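Long-range contacts in Isomerase/lactonizing enzyme (PDB 2NQL), which is of unassigned function but belongs to the mandelate racemase/muconate lactonizing enzyme family of the enolase superfamily, with a capping domain and a metal-binding barrel domain: residues A[48-53]-A[316-321]; A[181-186]-A[207-212]; A[247-252]-A[278-283]; A[297-302]-A[328-333]. All blocks are in the same frame, centred on the assembly; numbering follows the deposited sequence.

Contact 1 of 4, residues A[48-53]-A[316-321]; sequences TFDRSV and ATVGAG
D50 and V318 supply the main van der Waals contact here. The V318 CG1 methyl lies 3.7 Å from D50 CG, and the other branch, V318 CG2, comes within 3.8 Å of D50 OD1, so the two methyls lie against the carboxylate carbon and OD1. V318 adopts a torsion that sets CG1 opposite its own backbone N (chi1 164°), sending this branch to the strand. A branched, compact side chain suits the spot because V318 can pack on the carboxylate of D50, whose OD1 is engaged by R17 in a salt bridge. V318 also packs on R17, and its CG1, 4.2 Å from R51 N, helps bury that amide, which has no hydrogen-bond partner in the model.

Backbone packing follows at G319, whose CA sits 4.4 Å from S52 CB. Here it is the main chain of G319 that faces the serine.

Polar contact is indirect. S52 OG and A320 N are 4.1 Å apart and do not bond to one another; both bind E68 OE2, so this one carboxylate oxygen ties strand and loop together. Serine suits this position, since its short hydroxyl reaches the E68 oxygen beside A320 N.

Residues 50-53 open strand 50-59 of the antiparallel sheet of the capping domain, which runs between strands 5-15 and 64-70; D50 bonds through its backbone to Q15 and S52 to L13. Segment 316-321 is the loop between barrel strand 311-312 and helix 322-331, with G321 at the helix N-cap, and A320 packs on L13 of strand 5-15.

Contact 2 of 4, residues A[181-186]-A[207-212]; sequences NAFKFA and PQAKIA
F183 and F185 meet segment 207-212 through contrasting first torsions. In F183, CG lies beside the backbone N and opposite the carbonyl carbon (chi1 -57°), which brings the ring edge past the neighbouring strand: CD2 is 3.6 Å from K210 O, and CE2 touches A209 CB at 4.2 Å. F185 instead holds CG between its own N and carbonyl carbon (chi1 75°). Its CD2 thereby approaches A212 O to 3.3 Å, while I211 CG2 meets the ring at its edge, 4.1 Å from CD2.

The backbones pair in parallel, A182 with K210, F183 with I211 and K184 with A212. K210 N donates to N181 O at 2.9 Å, in the carbonyl plane, whereas F183 N reaches K210 O at 2.8 Å along a bent path (132° at the hydrogen). A212 N to F183 O and F185 N to A212 O continue the pairing. Near the start, a water donates to both N181 O and Q208 O.

On the face carrying A182, K184, K210 and A212, the two alanines permit close packing; A182 CB and K210 CB are 3.8 Å apart, and A212 CB lies against K184 CG. On the other face F183, F185 and I211 turn to helix 194-205, F183 packing on L205 and F185 on L201. Extended at first and bent further out, the K184 chain delivers NZ to a salt bridge with E240, a ligand of the sodium ion, so it is a second-shell partner of the metal. Strand 182-186, helix 194-205 and strand 210-214 form a beta-alpha-beta unit, the repeating element of the TIM-type barrel of enolase superfamily enzymes.

Contact 3 of 4, residues A[247-252]-A[278-283]; sequences DIAGLE and IERCRI
E252 and C281 bring the two backbones closest, their CA atoms 4.3 Å apart, where the first turn of helix 248-255 lies against the irregular chain leading to strand 285-286. D247 is the N-cap of that helix: its OD1 accepts from G250 N, which approaches from above the carboxylate plane, and glycine suits position 250, since a CB there would collide with D247 OD2.

C281 fits its sulfur into the helix surface. SG lies 3.5 Å from E252 N and 3.7 Å from I248 O, two atoms already joined by a helical hydrogen bond, and 3.8 Å from L251 CG. A slim, polarisable thiol suits this niche against main chain and apolar groups alike. Deeper in, L251 CD2 meets I283 CD1 at 3.8 Å, the two side chains crossing at about a right angle; both also pack on V264 of strand 262-264, so they belong to the seam between the outer helices and the parallel strands of the TIM-type barrel.

R280 spans the outer part. Its NE gives E252 OE1 a rather long but fairly straight salt-bridge hydrogen bond (3.3 Å, 161°), with the oxygen at the guanidinium edge and in its plane, while the carboxylate stands 80° to that plane. I248 CG2 covers one face of the guanidinium, offset toward the rim, and NH2 rests 3.5 Å from A249 CA; the small alanine lets the flat group settle on the helix. E252 reaches across with an extended chain, and its OE2 has a second cation, K256. R280 NH1 forms a salt bridge with E279 OE1 of the second subunit, where R280 of that subunit also packs against it.

Contact 4 of 4, residues A[297-302]-A[328-333]; sequences NFIRIG and LQASST
I299 and A330 mark the closest approach of the backbones, with CA atoms 6.4 Å apart, where helix 295-308 packs beside the C-terminal part of helix 322-331. F298 carries much of the contact. Its CG stands opposite the backbone N (chi1 -155°), and the ring thereby extends to the second helix: CD2 is 3.6 Å from A330 CB, and CE2 is 3.4 Å from S331 OG. Alanine and serine are small enough to admit the ring at this range. The serine oxygen bonds to S327 O one turn earlier, so its polarity is satisfied within its own helix although a phenyl group lies against it.

Both helices belong to the outer layer of the barrel domain, and P314, which touches F298 and S331, and M290, which touches F298 and A330, complete the packing between them.

I299, modelled in two conformers, approaches from the same helix; in the one described, CD1 lies 4.0 Å from A330 CB, a placing that is somewhat doubtful. Beyond it, the end of segment 328-333 is held by T333, whose OG1 donates to A330 O at 2.8 Å in the carbonyl plane. The same oxygen accepts from T333 N at 3.2 Å, giving two bonds to one carbonyl. Threonine suits this turn because its hydroxyl can fold back to the chain just left behind, while T333 O hydrogen-bonds a glycerol.

Overall arrangement
Contact 1 joins the capping domain to the barrel, whereas contacts 2, 3 and 4 lie within the barrel domain. Contacts 1 and 4 cross along the chain: segment 316-321 leads directly into helix 322-331 of contact 4, and their nearest atoms are about 7 Å apart. Contact 3 lies across the centre of the chain from contact 1, about 30 Å between centres, and reaches the second subunit. The sodium ion, bound by E240 and E266, relates them: the K184 side chain of contact 2 is about 4 Å away, I283 of contact 3 and F298 of contact 4 about 11 Å, and V318 of contact 1 about 13 Å.

Contact 1 of 4, residues A[48-53]-A[316-321]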
loop_
_atom_site.group_PDB
_atom_site.type_symbol
_atom_site.label_atom_id
_atom_site.label_comp_id
_atom_site.label_asym_id
_atom_site.label_seq_id
_atom_site.Cartn_x
_atom_site.Cartn_y
_atom_site.Cartn_z
ATOM N N THR A 48 -21.294 5.600 -4.818
ATOM C CA THR A 48 -22.742 5.787 -4.829
ATOM C C THR A 48 -23.460 4.483 -5.215
ATOM O O THR A 48 -24.442 4.480 -5.952
ATOM C CB THR A 48 -23.150 6.987 -5.745
ATOM O OG1 THR A 48 -22.574 6.824 -7.048
ATOM C CG2 THR A 48 -22.658 8.324 -5.094
ATOM N N PHE A 49 -22.918 3.367 -4.735
ATOM C CA PHE A 49 -23.294 2.019 -5.192
ATOM C C PHE A 49 -22.506 1.052 -4.293
ATOM O O PHE A 49 -21.555 1.473 -3.600
ATOM C CB PHE A 49 -22.942 1.784 -6.671
ATOM C CG PHE A 49 -21.557 2.230 -7.018
ATOM C CD1 PHE A 49 -20.464 1.411 -6.696
ATOM C CD2 PHE A 49 -21.329 3.486 -7.602
ATOM C CE1 PHE A 49 -19.144 1.840 -6.955
ATOM C CE2 PHE A 49 -20.018 3.926 -7.879
ATOM C CZ PHE A 49 -18.928 3.100 -7.551
ATOM N N ASP A 50 -22.902 -0.212 -4.296
ATOM C CA ASP A 50 -22.146 -1.260 -3.597
ATOM C C ASP A 50 -21.406 -2.017 -4.682
ATOM O O ASP A 50 -21.954 -2.239 -5.764
ATOM C CB ASP A 50 -23.074 -2.223 -2.885
ATOM C CG ASP A 50 -23.601 -1.680 -1.564
ATOM O OD1 ASP A 50 -23.137 -0.621 -1.081
ATOM O OD2 ASP A 50 -24.500 -2.339 -1.001
ATOM N N ARG A 51 -20.156 -2.393 -4.418
ATOM C CA ARG A 51 -19.372 -3.104 -5.457
ATOM C C ARG A 51 -18.266 -3.885 -4.766
ATOM O O ARG A 51 -17.670 -3.397 -3.810
ATOM C CB ARG A 51 -18.756 -2.106 -6.463
ATOM C CG ARG A 51 -18.073 -2.774 -7.688
ATOM C CD ARG A 51 -17.796 -1.739 -8.785
ATOM N NE ARG A 51 -16.994 -0.608 -8.340
ATOM C CZ ARG A 51 -16.885 0.530 -9.030
ATOM N NH1 ARG A 51 -17.554 0.703 -10.182
ATOM N NH2 ARG A 51 -16.136 1.497 -8.543
ATOM N N SER A 52 -18.003 -5.092 -5.239
ATOM C CA SER A 52 -16.841 -5.816 -4.736
ATOM C C SER A 52 -16.243 -6.582 -5.903
ATOM O O SER A 52 -16.871 -6.718 -6.964
ATOM C CB SER A 52 -17.232 -6.783 -3.609
ATOM O OG SER A 52 -18.166 -7.739 -4.058
ATOM N N VAL A 53 -15.028 -7.086 -5.698
ATOM C CA VAL A 53 -14.362 -7.882 -6.728
ATOM C C VAL A 53 -14.425 -9.335 -6.326
ATOM O O VAL A 53 -14.046 -9.667 -5.206
ATOM C CB VAL A 53 -12.860 -7.460 -6.890
ATOM C CG1 VAL A 53 -12.065 -8.533 -7.725
ATOM C CG2 VAL A 53 -12.774 -6.081 -7.561
ATOM N N ALA A 316 -16.587 -5.962 9.588
ATOM C CA ALA A 316 -17.442 -6.388 8.482
ATOM C C ALA A 316 -17.837 -5.177 7.643
ATOM O O ALA A 316 -17.841 -4.024 8.132
ATOM C CB ALA A 316 -18.708 -7.117 9.020
ATOM N N THR A 317 -18.183 -5.432 6.390
ATOM C CA THR A 317 -18.327 -4.375 5.418
ATOM C C THR A 317 -19.197 -4.776 4.228
ATOM O O THR A 317 -19.663 -5.909 4.141
ATOM C CB THR A 317 -16.932 -3.857 4.957
ATOM O OG1 THR A 317 -17.111 -2.636 4.235
ATOM C CG2 THR A 317 -16.225 -4.861 4.083
ATOM N N VAL A 318 -19.416 -3.827 3.318
ATOM C CA VAL A 318 -20.067 -4.060 2.039
ATOM C C VAL A 318 -19.334 -5.171 1.284
ATOM O O VAL A 318 -18.122 -5.125 1.102
ATOM C CB VAL A 318 -20.042 -2.744 1.204
ATOM C CG1 VAL A 318 -20.338 -2.993 -0.275
ATOM C CG2 VAL A 318 -21.023 -1.714 1.820
ATOM N N GLY A 319 -20.090 -6.169 0.862
ATOM C CA GLY A 319 -19.542 -7.263 0.081
ATOM C C GLY A 319 -20.647 -8.262 -0.176
ATOM O O GLY A 319 -21.765 -8.093 0.327
ATOM N N ALA A 320 -20.348 -9.281 -0.980
ATOM C CA ALA A 320 -21.366 -10.253 -1.420
ATOM C C ALA A 320 -21.598 -11.336 -0.360
ATOM O O ALA A 320 -22.646 -11.995 -0.347
ATOM C CB ALA A 320 -20.949 -10.891 -2.738
ATOM N N GLY A 321 -20.626 -11.518 0.528
ATOM C CA GLY A 321 -20.729 -12.546 1.552
ATOM C C GLY A 321 -19.584 -13.553 1.470
ATOM O O GLY A 321 -19.425 -14.358 2.374
#

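Contact 2 of 4, residues A[181-186]-A[207-212]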
loop_
_atom_site.group_PDB
_atom_site.type_symbol
_atom_site.label_atom_id
_atom_site.label_comp_id
_atom_site.label_asym_id
_atom_site.label_seq_id
_atom_site.Cartn_x
_atom_site.Cartn_y
_atom_site.Cartn_z
ATOM N N ASN A 181 -26.805 -7.936 22.241
ATOM C CA ASN A 181 -26.425 -7.297 23.491
ATOM C C ASN A 181 -25.254 -6.334 23.326
ATOM O O ASN A 181 -24.834 -5.674 24.281
ATOM C CB ASN A 181 -26.076 -8.367 24.532
ATOM C CG ASN A 181 -27.268 -9.229 24.907
ATOM O OD1 ASN A 181 -27.216 -10.458 24.809
ATOM N ND2 ASN A 181 -28.349 -8.590 25.342
ATOM N N ALA A 182 -24.723 -6.268 22.109
ATOM C CA ALA A 182 -23.546 -5.472 21.828
ATOM C C ALA A 182 -23.755 -4.644 20.555
ATOM O O ALA A 182 -24.376 -5.110 19.589
ATOM C CB ALA A 182 -22.306 -6.369 21.755
ATOM N N PHE A 183 -23.305 -3.388 20.608
ATOM C CA PHE A 183 -23.686 -2.339 19.657
ATOM C C PHE A 183 -22.500 -1.420 19.432
ATOM O O PHE A 183 -21.661 -1.233 20.329
ATOM C CB PHE A 183 -24.848 -1.478 20.207
ATOM C CG PHE A 183 -26.068 -2.272 20.564
ATOM C CD1 PHE A 183 -27.068 -2.499 19.612
ATOM C CD2 PHE A 183 -26.193 -2.842 21.841
ATOM C CE1 PHE A 183 -28.201 -3.263 19.930
ATOM C CE2 PHE A 183 -27.311 -3.626 22.165
ATOM C CZ PHE A 183 -28.315 -3.828 21.220
ATOM N N LYS A 184 -22.442 -0.820 18.246
ATOM C CA LYS A 184 -21.431 0.198 17.978
ATOM C C LYS A 184 -22.067 1.327 17.194
ATOM O O LYS A 184 -22.878 1.078 16.287
ATOM C CB LYS A 184 -20.220 -0.415 17.232
ATOM C CG LYS A 184 -19.091 0.584 16.957
ATOM C CD LYS A 184 -17.876 -0.084 16.288
ATOM C CE LYS A 184 -18.084 -0.284 14.797
ATOM N NZ LYS A 184 -16.950 -1.058 14.253
ATOM N N PHE A 185 -21.702 2.563 17.533
ATOM C CA PHE A 185 -22.178 3.723 16.787
ATOM C C PHE A 185 -21.013 4.509 16.200
ATOM O O PHE A 185 -19.894 4.451 16.726
ATOM C CB PHE A 185 -23.080 4.617 17.656
ATOM C CG PHE A 185 -22.333 5.442 18.661
ATOM C CD1 PHE A 185 -21.931 6.750 18.358
ATOM C CD2 PHE A 185 -22.014 4.914 19.914
ATOM C CE1 PHE A 185 -21.222 7.517 19.297
ATOM C CE2 PHE A 185 -21.286 5.678 20.855
ATOM C CZ PHE A 185 -20.901 6.979 20.541
ATOM N N ALA A 186 -21.282 5.256 15.130
ATOM C CA ALA A 186 -20.233 6.040 14.475
ATOM C C ALA A 186 -20.386 7.504 14.865
ATOM O O ALA A 186 -21.463 8.090 14.730
ATOM C CB ALA A 186 -20.288 5.866 12.948
ATOM N N PRO A 207 -27.777 -0.636 31.413
ATOM C CA PRO A 207 -26.358 -0.731 31.795
ATOM C C PRO A 207 -25.657 -2.014 31.356
ATOM O O PRO A 207 -24.427 -2.050 31.315
ATOM C CB PRO A 207 -26.396 -0.633 33.332
ATOM C CG PRO A 207 -27.744 -1.180 33.706
ATOM C CD PRO A 207 -28.674 -0.753 32.584
ATOM N N GLN A 208 -26.421 -3.045 31.022
ATOM C CA GLN A 208 -25.837 -4.337 30.677
ATOM C C GLN A 208 -25.354 -4.420 29.219
ATOM O O GLN A 208 -24.506 -5.261 28.887
ATOM C CB GLN A 208 -26.805 -5.476 31.013
ATOM C CG GLN A 208 -27.005 -5.683 32.520
ATOM C CD GLN A 208 -25.694 -5.712 33.287
ATOM O OE1 GLN A 208 -24.875 -6.613 33.101
ATOM N NE2 GLN A 208 -25.483 -4.714 34.145
ATOM N N ALA A 209 -25.881 -3.538 28.364
ATOM C CA ALA A 209 -25.524 -3.515 26.914
ATOM C C ALA A 209 -24.078 -3.101 26.732
ATOM O O ALA A 209 -23.578 -2.261 27.480
ATOM C CB ALA A 209 -26.413 -2.549 26.174
ATOM N N LYS A 210 -23.410 -3.666 25.718
ATOM C CA LYS A 210 -22.067 -3.185 25.320
ATOM C C LYS A 210 -22.244 -2.158 24.212
ATOM O O LYS A 210 -22.951 -2.413 23.235
ATOM C CB LYS A 210 -21.192 -4.341 24.809
ATOM C CG LYS A 210 -20.820 -5.383 25.848
ATOM C CD LYS A 210 -19.515 -6.061 25.496
ATOM C CE LYS A 210 -19.601 -7.551 25.630
ATOM N NZ LYS A 210 -19.543 -7.969 27.048
ATOM N N ILE A 211 -21.663 -0.973 24.400
ATOM C CA ILE A 211 -21.844 0.147 23.462
ATOM C C ILE A 211 -20.468 0.731 23.146
ATOM O O ILE A 211 -19.877 1.448 23.948
ATOM C CB ILE A 211 -22.790 1.253 24.006
ATOM C CG1 ILE A 211 -24.109 0.648 24.528
ATOM C CG2 ILE A 211 -23.118 2.292 22.891
ATOM C CD1 ILE A 211 -25.018 1.659 25.277
ATOM N N ALA A 212 -19.980 0.434 21.947
ATOM C CA ALA A 212 -18.705 0.966 21.475
ATOM C C ALA A 212 -18.856 2.205 20.601
ATOM O O ALA A 212 -19.907 2.430 19.968
ATOM C CB ALA A 212 -17.953 -0.137 20.705
HETATM O O HOH W 1 -23.794 -7.402 26.764
#

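Contact 3 of 4, residues A[247-252]-A[278-283]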
loop_
_atom_site.group_PDB
_atom_site.type_symbol
_atom_site.label_atom_id
_atom_site.label_comp_id
_atom_site.label_asym_id
_atom_site.label_seq_id
_atom_site.Cartn_x
_atom_site.Cartn_y
_atom_site.Cartn_z
ATOM N N ASP A 247 -0.604 7.739 12.173
ATOM C CA ASP A 247 -0.168 8.473 13.364
ATOM C C ASP A 247 0.033 7.515 14.545
ATOM O O ASP A 247 -0.725 7.559 15.510
ATOM C CB ASP A 247 -1.207 9.561 13.689
ATOM C CG ASP A 247 -0.770 10.500 14.821
ATOM O OD1 ASP A 247 0.409 10.463 15.235
ATOM O OD2 ASP A 247 -1.629 11.264 15.311
ATOM N N ILE A 248 1.052 6.649 14.449
ATOM C CA ILE A 248 1.358 5.648 15.489
ATOM C C ILE A 248 1.745 6.323 16.822
ATOM O O ILE A 248 1.345 5.861 17.890
ATOM C CB ILE A 248 2.424 4.606 15.015
ATOM C CG1 ILE A 248 1.900 3.802 13.807
ATOM C CG2 ILE A 248 2.829 3.626 16.151
ATOM C CD1 ILE A 248 2.976 3.042 13.025
ATOM N N ALA A 249 2.480 7.434 16.747
ATOM C CA ALA A 249 2.779 8.247 17.935
ATOM C C ALA A 249 1.506 8.764 18.621
ATOM O O ALA A 249 1.405 8.750 19.855
ATOM C CB ALA A 249 3.702 9.415 17.566
ATOM N N GLY A 250 0.547 9.217 17.812
ATOM C CA GLY A 250 -0.748 9.681 18.307
ATOM C C GLY A 250 -1.604 8.587 18.919
ATOM O O GLY A 250 -2.267 8.809 19.939
ATOM N N LEU A 251 -1.599 7.412 18.284
ATOM C CA LEU A 251 -2.271 6.224 18.822
ATOM C C LEU A 251 -1.652 5.798 20.155
ATOM O O LEU A 251 -2.378 5.478 21.117
ATOM C CB LEU A 251 -2.229 5.061 17.815
ATOM C CG LEU A 251 -2.960 3.762 18.220
ATOM C CD1 LEU A 251 -4.455 4.008 18.403
ATOM C CD2 LEU A 251 -2.729 2.696 17.178
ATOM N N GLU A 252 -0.318 5.820 20.207
ATOM C CA GLU A 252 0.408 5.572 21.455
ATOM C C GLU A 252 -0.055 6.498 22.580
ATOM O O GLU A 252 -0.399 6.036 23.665
ATOM C CB GLU A 252 1.916 5.681 21.251
ATOM C CG GLU A 252 2.723 5.556 22.539
ATOM C CD GLU A 252 4.226 5.402 22.316
ATOM O OE1 GLU A 252 4.701 5.431 21.158
ATOM O OE2 GLU A 252 4.940 5.246 23.323
ATOM N N ILE A 278 1.565 -2.574 18.038
ATOM C CA ILE A 278 1.551 -3.180 19.361
ATOM C C ILE A 278 2.914 -3.089 20.050
ATOM O O ILE A 278 2.992 -3.129 21.278
ATOM C CB ILE A 278 0.961 -4.612 19.362
ATOM C CG1 ILE A 278 1.920 -5.611 18.691
ATOM C CG2 ILE A 278 -0.457 -4.609 18.706
ATOM C CD1 ILE A 278 1.558 -7.061 18.898
ATOM N N GLU A 279 3.975 -2.927 19.255
ATOM C CA GLU A 279 5.323 -2.671 19.784
ATOM C C GLU A 279 5.460 -1.305 20.479
ATOM O O GLU A 279 6.365 -1.107 21.287
ATOM C CB GLU A 279 6.396 -2.904 18.699
ATOM C CG GLU A 279 6.629 -4.413 18.367
ATOM C CD GLU A 279 7.316 -4.700 17.009
ATOM O OE1 GLU A 279 7.654 -3.757 16.248
ATOM O OE2 GLU A 279 7.510 -5.900 16.696
ATOM N N ARG A 280 4.532 -0.390 20.190
ATOM C CA ARG A 280 4.523 0.962 20.752
ATOM C C ARG A 280 3.284 1.342 21.583
ATOM O O ARG A 280 3.394 2.161 22.490
ATOM C CB ARG A 280 4.705 1.988 19.631
ATOM C CG ARG A 280 6.104 2.026 19.027
ATOM C CD ARG A 280 6.172 3.031 17.879
ATOM N NE ARG A 280 5.979 4.409 18.336
ATOM C CZ ARG A 280 6.144 5.488 17.572
ATOM N NH1 ARG A 280 6.509 5.364 16.297
ATOM N NH2 ARG A 280 5.945 6.696 18.087
ATOM N N CYS A 281 2.110 0.790 21.247
ATOM C CA CYS A 281 0.815 1.256 21.808
ATOM C C CYS A 281 0.166 0.193 22.702
ATOM O O CYS A 281 0.565 -0.973 22.657
ATOM C CB CYS A 281 -0.172 1.663 20.709
ATOM S SG CYS A 281 0.523 2.589 19.315
ATOM N N ARG A 282 -0.817 0.617 23.511
ATOM C CA ARG A 282 -1.670 -0.297 24.293
ATOM C C ARG A 282 -2.991 -0.625 23.580
ATOM O O ARG A 282 -3.980 0.107 23.682
ATOM C CB ARG A 282 -1.948 0.267 25.686
ATOM C CG ARG A 282 -0.888 -0.106 26.698
ATOM C CD ARG A 282 -1.054 0.653 27.996
ATOM N NE ARG A 282 0.255 0.919 28.588
ATOM C CZ ARG A 282 0.500 1.858 29.496
ATOM N NH1 ARG A 282 -0.479 2.641 29.943
ATOM N NH2 ARG A 282 1.736 2.012 29.958
ATOM N N ILE A 283 -2.971 -1.728 22.838
ATOM C CA ILE A 283 -4.086 -2.088 21.963
ATOM C C ILE A 283 -4.861 -3.192 22.675
ATOM O O ILE A 283 -4.330 -4.272 22.953
ATOM C CB ILE A 283 -3.581 -2.559 20.544
ATOM C CG1 ILE A 283 -2.767 -1.458 19.814
ATOM C CG2 ILE A 283 -4.744 -3.070 19.676
ATOM C CD1 ILE A 283 -3.410 -0.058 19.772
#

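Contact 4 of 4, residues A[297-302]-A[328-333]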
loop_
_atom_site.group_PDB
_atom_site.type_symbol
_atom_site.label_atom_id
_atom_site.label_comp_id
_atom_site.label_asym_id
_atom_site.label_seq_id
_atom_site.Cartn_x
_atom_site.Cartn_y
_atom_site.Cartn_z
ATOM N N ASN A 297 -3.253 -14.131 6.191
ATOM C CA ASN A 297 -2.989 -12.937 7.007
ATOM C C ASN A 297 -3.794 -12.838 8.278
ATOM O O ASN A 297 -3.288 -12.426 9.315
ATOM C CB ASN A 297 -3.175 -11.649 6.177
ATOM C CG ASN A 297 -1.947 -11.330 5.325
ATOM O OD1 ASN A 297 -0.812 -11.480 5.785
ATOM N ND2 ASN A 297 -2.172 -10.865 4.097
ATOM N N PHE A 298 -5.068 -13.205 8.175
ATOM C CA PHE A 298 -6.004 -13.114 9.287
ATOM C C PHE A 298 -5.530 -14.080 10.387
ATOM O O PHE A 298 -5.465 -13.687 11.552
ATOM C CB PHE A 298 -7.365 -13.517 8.744
ATOM C CG PHE A 298 -8.544 -12.977 9.484
ATOM C CD1 PHE A 298 -9.223 -11.843 9.012
ATOM C CD2 PHE A 298 -9.063 -13.681 10.578
ATOM C CE1 PHE A 298 -10.377 -11.394 9.649
ATOM C CE2 PHE A 298 -10.209 -13.232 11.237
ATOM C CZ PHE A 298 -10.866 -12.095 10.771
ATOM N N ILE A 299 -5.153 -15.310 10.010
ATOM C CA ILE A 299 -4.692 -16.347 10.943
ATOM C C ILE A 299 -3.415 -15.897 11.688
ATOM O O ILE A 299 -3.266 -16.080 12.894
ATOM C CB ILE A 299 -4.484 -17.710 10.175
ATOM C CG1 ILE A 299 -5.832 -18.396 9.892
ATOM C CG2 ILE A 299 -3.559 -18.666 10.907
ATOM C CD1 ILE A 299 -6.811 -18.390 11.069
ATOM N N ARG A 300 -2.491 -15.291 10.950
ATOM C CA ARG A 300 -1.255 -14.750 11.561
ATOM C C ARG A 300 -1.489 -13.560 12.493
ATOM O O ARG A 300 -0.851 -13.465 13.535
ATOM C CB ARG A 300 -0.219 -14.400 10.485
ATOM C CG ARG A 300 0.169 -15.596 9.642
ATOM C CD ARG A 300 1.013 -15.200 8.421
ATOM N NE ARG A 300 1.511 -16.397 7.738
ATOM C CZ ARG A 300 2.137 -16.409 6.561
ATOM N NH1 ARG A 300 2.316 -15.273 5.891
ATOM N NH2 ARG A 300 2.548 -17.568 6.036
ATOM N N ILE A 301 -2.412 -12.661 12.134
ATOM C CA ILE A 301 -2.825 -11.588 13.034
ATOM C C ILE A 301 -3.464 -12.158 14.330
ATOM O O ILE A 301 -3.185 -11.684 15.452
ATOM C CB ILE A 301 -3.745 -10.570 12.310
ATOM C CG1 ILE A 301 -2.904 -9.682 11.373
ATOM C CG2 ILE A 301 -4.534 -9.739 13.292
ATOM C CD1 ILE A 301 -3.712 -8.995 10.270
ATOM N N GLY A 302 -4.317 -13.160 14.158
ATOM C CA GLY A 302 -4.937 -13.865 15.286
ATOM C C GLY A 302 -3.909 -14.499 16.226
ATOM O O GLY A 302 -4.018 -14.358 17.447
ATOM N N LEU A 328 -15.585 -15.541 8.941
ATOM C CA LEU A 328 -16.181 -16.429 9.948
ATOM C C LEU A 328 -15.345 -17.703 10.123
ATOM O O LEU A 328 -15.027 -18.066 11.257
ATOM C CB LEU A 328 -17.643 -16.779 9.600
ATOM C CG LEU A 328 -18.633 -15.636 9.370
ATOM C CD1 LEU A 328 -20.033 -16.216 9.283
ATOM C CD2 LEU A 328 -18.552 -14.559 10.456
ATOM N N GLN A 329 -14.993 -18.355 9.014
ATOM C CA GLN A 329 -14.137 -19.562 9.032
ATOM C C GLN A 329 -12.845 -19.343 9.814
ATOM O O GLN A 329 -12.533 -20.096 10.750
ATOM C CB GLN A 329 -13.775 -20.019 7.613
ATOM C CG GLN A 329 -14.929 -20.510 6.728
ATOM C CD GLN A 329 -15.476 -21.889 7.135
ATOM O OE1 GLN A 329 -14.938 -22.547 8.027
ATOM N NE2 GLN A 329 -16.538 -22.326 6.463
ATOM N N ALA A 330 -12.098 -18.306 9.438
ATOM C CA ALA A 330 -10.829 -18.012 10.105
ATOM C C ALA A 330 -11.043 -17.579 11.552
ATOM O O ALA A 330 -10.334 -18.039 12.439
ATOM C CB ALA A 330 -10.072 -16.950 9.348
ATOM N N SER A 331 -12.026 -16.699 11.784
ATOM C CA SER A 331 -12.316 -16.199 13.144
ATOM C C SER A 331 -12.595 -17.330 14.134
ATOM O O SER A 331 -12.217 -17.251 15.313
ATOM C CB SER A 331 -13.534 -15.267 13.143
ATOM O OG SER A 331 -13.267 -14.081 12.422
ATOM N N SER A 332 -13.264 -18.367 13.643
ATOM C CA SER A 332 -13.721 -19.481 14.494
ATOM C C SER A 332 -12.595 -20.283 15.138
ATOM O O SER A 332 -12.820 -20.949 16.132
ATOM C CB SER A 332 -14.630 -20.408 13.699
ATOM O OG SER A 332 -13.867 -21.237 12.843
ATOM N N THR A 333 -11.392 -20.198 14.564
ATOM C CA THR A 333 -10.211 -20.945 15.010
ATOM C C THR A 333 -9.383 -20.186 16.040
ATOM O O THR A 333 -8.388 -20.720 16.548
ATOM C CB THR A 333 -9.264 -21.255 13.800
ATOM O OG1 THR A 333 -8.610 -20.034 13.381
ATOM C CG2 THR A 333 -10.045 -21.878 12.647
#